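Local structure of protein stn1 (Schizosaccharomyces pombe, 3KF6) at residues A[51-56]-A[102-107]. The protein is required for telomere maintenance, binding single-stranded telomeric DNA and partnering Ten1; this N-terminal piece contains its OB-fold domain. Sequence-based numbering, arbitrary orientation.
Sequences QIVGYI and VVCVFG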
ATOM      1  N   GLN A  51      -9.467   9.149  -3.208  1.00 17.00           N
ATOM      2  CA  GLN A  51      -8.620   9.030  -2.027  1.00 16.57           C
ATOM      3  C   GLN A  51      -7.963   7.650  -2.074  1.00 16.57           C
ATOM      4  O   GLN A  51      -8.632   6.648  -2.342  1.00 17.53           O
ATOM      5  CB  GLN A  51      -9.452   9.139  -0.748  1.00 17.08           C
ATOM      6  CG  GLN A  51      -8.618   9.150   0.532  1.00 19.55           C
ATOM      7  CD  GLN A  51      -9.440   8.812   1.765  1.00 21.09           C
ATOM      8  OE1 GLN A  51      -9.896   7.681   1.927  1.00 22.26           O
ATOM      9  NE2 GLN A  51      -9.640   9.797   2.636  1.00 23.45           N
ATOM     10  N   ILE A  52      -6.658   7.603  -1.831  1.00 15.61           N
ATOM     11  CA  ILE A  52      -5.942   6.335  -1.813  1.00 15.99           C
ATOM     12  C   ILE A  52      -5.115   6.247  -0.536  1.00 16.03           C
ATOM     13  O   ILE A  52      -4.797   7.269   0.084  1.00 14.23           O
ATOM     14  CB  ILE A  52      -5.023   6.155  -3.065  1.00 15.34           C
ATOM     15  CG1 ILE A  52      -3.963   7.259  -3.145  1.00 17.73           C
ATOM     16  CG2 ILE A  52      -5.867   6.169  -4.331  1.00 16.28           C
ATOM     17  CD1 ILE A  52      -2.683   6.927  -2.433  1.00 20.15           C
ATOM     18  N   VAL A  53      -4.800   5.021  -0.127  1.00 14.89           N
ATOM     19  CA  VAL A  53      -4.018   4.799   1.083  1.00 14.45           C
ATOM     20  C   VAL A  53      -3.017   3.679   0.841  1.00 14.83           C
ATOM     21  O   VAL A  53      -3.393   2.589   0.403  1.00 15.93           O
ATOM     22  CB  VAL A  53      -4.917   4.377   2.275  1.00 13.71           C
ATOM     23  CG1 VAL A  53      -4.045   4.032   3.474  1.00 14.63           C
ATOM     24  CG2 VAL A  53      -5.885   5.496   2.637  1.00 14.51           C
ATOM     25  N   GLY A  54      -1.749   3.938   1.139  1.00 14.32           N
ATOM     26  CA  GLY A  54      -0.735   2.918   0.930  1.00 13.62           C
ATOM     27  C   GLY A  54       0.617   3.375   1.429  1.00 15.08           C
ATOM     28  O   GLY A  54       0.738   4.486   1.943  1.00 14.98           O
ATOM     29  N   TYR A  55       1.636   2.532   1.298  1.00 13.96           N
ATOM     30  CA  TYR A  55       2.965   2.921   1.766  1.00 14.71           C
ATOM     31  C   TYR A  55       3.777   3.498   0.610  1.00 15.33           C
ATOM     32  O   TYR A  55       3.516   3.199  -0.555  1.00 14.88           O
ATOM     33  CB  TYR A  55       3.708   1.728   2.401  1.00 15.85           C
ATOM     34  CG  TYR A  55       4.157   0.651   1.433  1.00 15.97           C
ATOM     35  CD1 TYR A  55       3.327  -0.430   1.122  1.00 15.23           C
ATOM     36  CD2 TYR A  55       5.399   0.733   0.800  1.00 16.28           C
ATOM     37  CE1 TYR A  55       3.723  -1.403   0.191  1.00 15.09           C
ATOM     38  CE2 TYR A  55       5.803  -0.233  -0.130  1.00 16.90           C
ATOM     39  CZ  TYR A  55       4.958  -1.292  -0.429  1.00 16.92           C
ATOM     40  OH  TYR A  55       5.336  -2.209  -1.387  1.00 17.31           O
ATOM     41  N   ILE A  56       4.753   4.336   0.944  1.00 14.31           N
ATOM     42  CA  ILE A  56       5.593   4.974  -0.061  1.00 15.21           C
ATOM     43  C   ILE A  56       6.674   4.029  -0.553  1.00 16.03           C
ATOM     44  O   ILE A  56       7.525   3.582   0.218  1.00 18.39           O
ATOM     45  CB  ILE A  56       6.247   6.247   0.510  1.00 15.11           C
ATOM     46  CG1 ILE A  56       5.162   7.268   0.850  1.00 16.37           C
ATOM     47  CG2 ILE A  56       7.227   6.840  -0.509  1.00 17.44           C
ATOM     48  CD1 ILE A  56       5.675   8.454   1.629  1.00 18.25           C
ATOM     49  N   VAL A 102       3.268   5.262   5.577  1.00 15.19           N
ATOM     50  CA  VAL A 102       1.934   5.070   5.019  1.00 15.96           C
ATOM     51  C   VAL A 102       1.258   6.427   4.922  1.00 16.85           C
ATOM     52  O   VAL A 102       1.303   7.215   5.866  1.00 16.92           O
ATOM     53  CB  VAL A 102       1.086   4.126   5.907  1.00 16.59           C
ATOM     54  CG1 VAL A 102      -0.336   3.980   5.341  1.00 16.73           C
ATOM     55  CG2 VAL A 102       1.755   2.767   5.978  1.00 17.70           C
ATOM     56  N   VAL A 103       0.654   6.707   3.773  1.00 17.14           N
ATOM     57  CA  VAL A 103      -0.031   7.976   3.570  1.00 17.51           C
ATOM     58  C   VAL A 103      -1.444   7.794   3.043  1.00 17.71           C
ATOM     59  O   VAL A 103      -1.753   6.798   2.372  1.00 17.43           O
ATOM     60  CB  VAL A 103       0.716   8.897   2.558  1.00 16.91           C
ATOM     61  CG1 VAL A 103       2.082   9.299   3.111  1.00 18.93           C
ATOM     62  CG2 VAL A 103       0.858   8.194   1.204  1.00 17.24           C
ATOM     63  N   CYS A 104      -2.295   8.759   3.379  1.00 17.08           N
ATOM     64  CA  CYS A 104      -3.674   8.817   2.911  1.00 16.68           C
ATOM     65  C   CYS A 104      -3.661  10.077   2.042  1.00 16.83           C
ATOM     66  O   CYS A 104      -3.416  11.178   2.538  1.00 18.02           O
ATOM     67  CB  CYS A 104      -4.648   9.005   4.075  1.00 17.55           C
ATOM     68  SG  CYS A 104      -6.338   9.283   3.521  1.00 21.02           S
ATOM     69  N   VAL A 105      -3.900   9.907   0.748  1.00 15.15           N
ATOM     70  CA  VAL A 105      -3.866  11.028  -0.186  1.00 16.90           C
ATOM     71  C   VAL A 105      -5.202  11.301  -0.856  1.00 16.63           C
ATOM     72  O   VAL A 105      -5.867  10.382  -1.333  1.00 16.91           O
ATOM     73  CB  VAL A 105      -2.839  10.768  -1.309  1.00 17.66           C
ATOM     74  CG1 VAL A 105      -2.801  11.957  -2.267  1.00 19.25           C
ATOM     75  CG2 VAL A 105      -1.463  10.500  -0.710  1.00 18.29           C
ATOM     76  N   PHE A 106      -5.583  12.576  -0.895  1.00 17.47           N
ATOM     77  CA  PHE A 106      -6.820  12.979  -1.551  1.00 19.58           C
ATOM     78  C   PHE A 106      -6.407  13.822  -2.750  1.00 19.29           C
ATOM     79  O   PHE A 106      -5.589  14.732  -2.613  1.00 20.37           O
ATOM     80  CB  PHE A 106      -7.685  13.820  -0.613  1.00 23.45           C
ATOM     81  CG  PHE A 106      -8.965  14.303  -1.241  1.00 29.36           C
ATOM     82  CD1 PHE A 106      -9.937  13.396  -1.662  1.00 31.34           C
ATOM     83  CD2 PHE A 106      -9.195  15.664  -1.422  1.00 30.71           C
ATOM     84  CE1 PHE A 106     -11.121  13.840  -2.256  1.00 32.05           C
ATOM     85  CE2 PHE A 106     -10.378  16.117  -2.016  1.00 30.87           C
ATOM     86  CZ  PHE A 106     -11.340  15.202  -2.431  1.00 33.01           C
ATOM     87  N   GLY A 107      -6.954  13.524  -3.922  1.00 18.63           N
ATOM     88  CA  GLY A 107      -6.587  14.296  -5.095  1.00 20.14           C
ATOM     89  C   GLY A 107      -7.461  14.027  -6.298  1.00 19.97           C
ATOM     90  O   GLY A 107      -8.466  13.320  -6.206  1.00 18.61           O
TER
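Q51 lies diagonally across from C104 where two antiparallel strands of the OB-fold barrel, 51-56 and 102-107, run side by side. The amide end of Q51 reaches the sulfur, with NE2 3.5 Å from C104 SG. CG stands anti to the backbone N (chi1 -175°) and the chain beyond it is extended, which carries the amide up from the sheet, where OE1 accepts a hydrogen bond from R139 of helix 130-153. A long polar side chain suits this place because its CG can lie 3.5 Å from V105 O while its head serves the helix. With an alanine here, R139 would probably lose this acceptor and C104 SG its contact with the amide.

V103 projects from the face carrying I52 and V105, toward the barrel interior, where a branched apolar residue fits: its CG1 meets I56 CD1 at 4.0 Å, the side chains crossing at about a right angle. On the helix-facing side, beta-branched V102 fills the site between strand and helix, its CG1 3.6 Å from G54 O and 4.2 Å from V53 CG1. Opposite V103, G54 brings no side chain; this pair bonds twice, as I52 and V105 do, V103 N reaching G54 O at 2.9 Å, nearly straight at 167°.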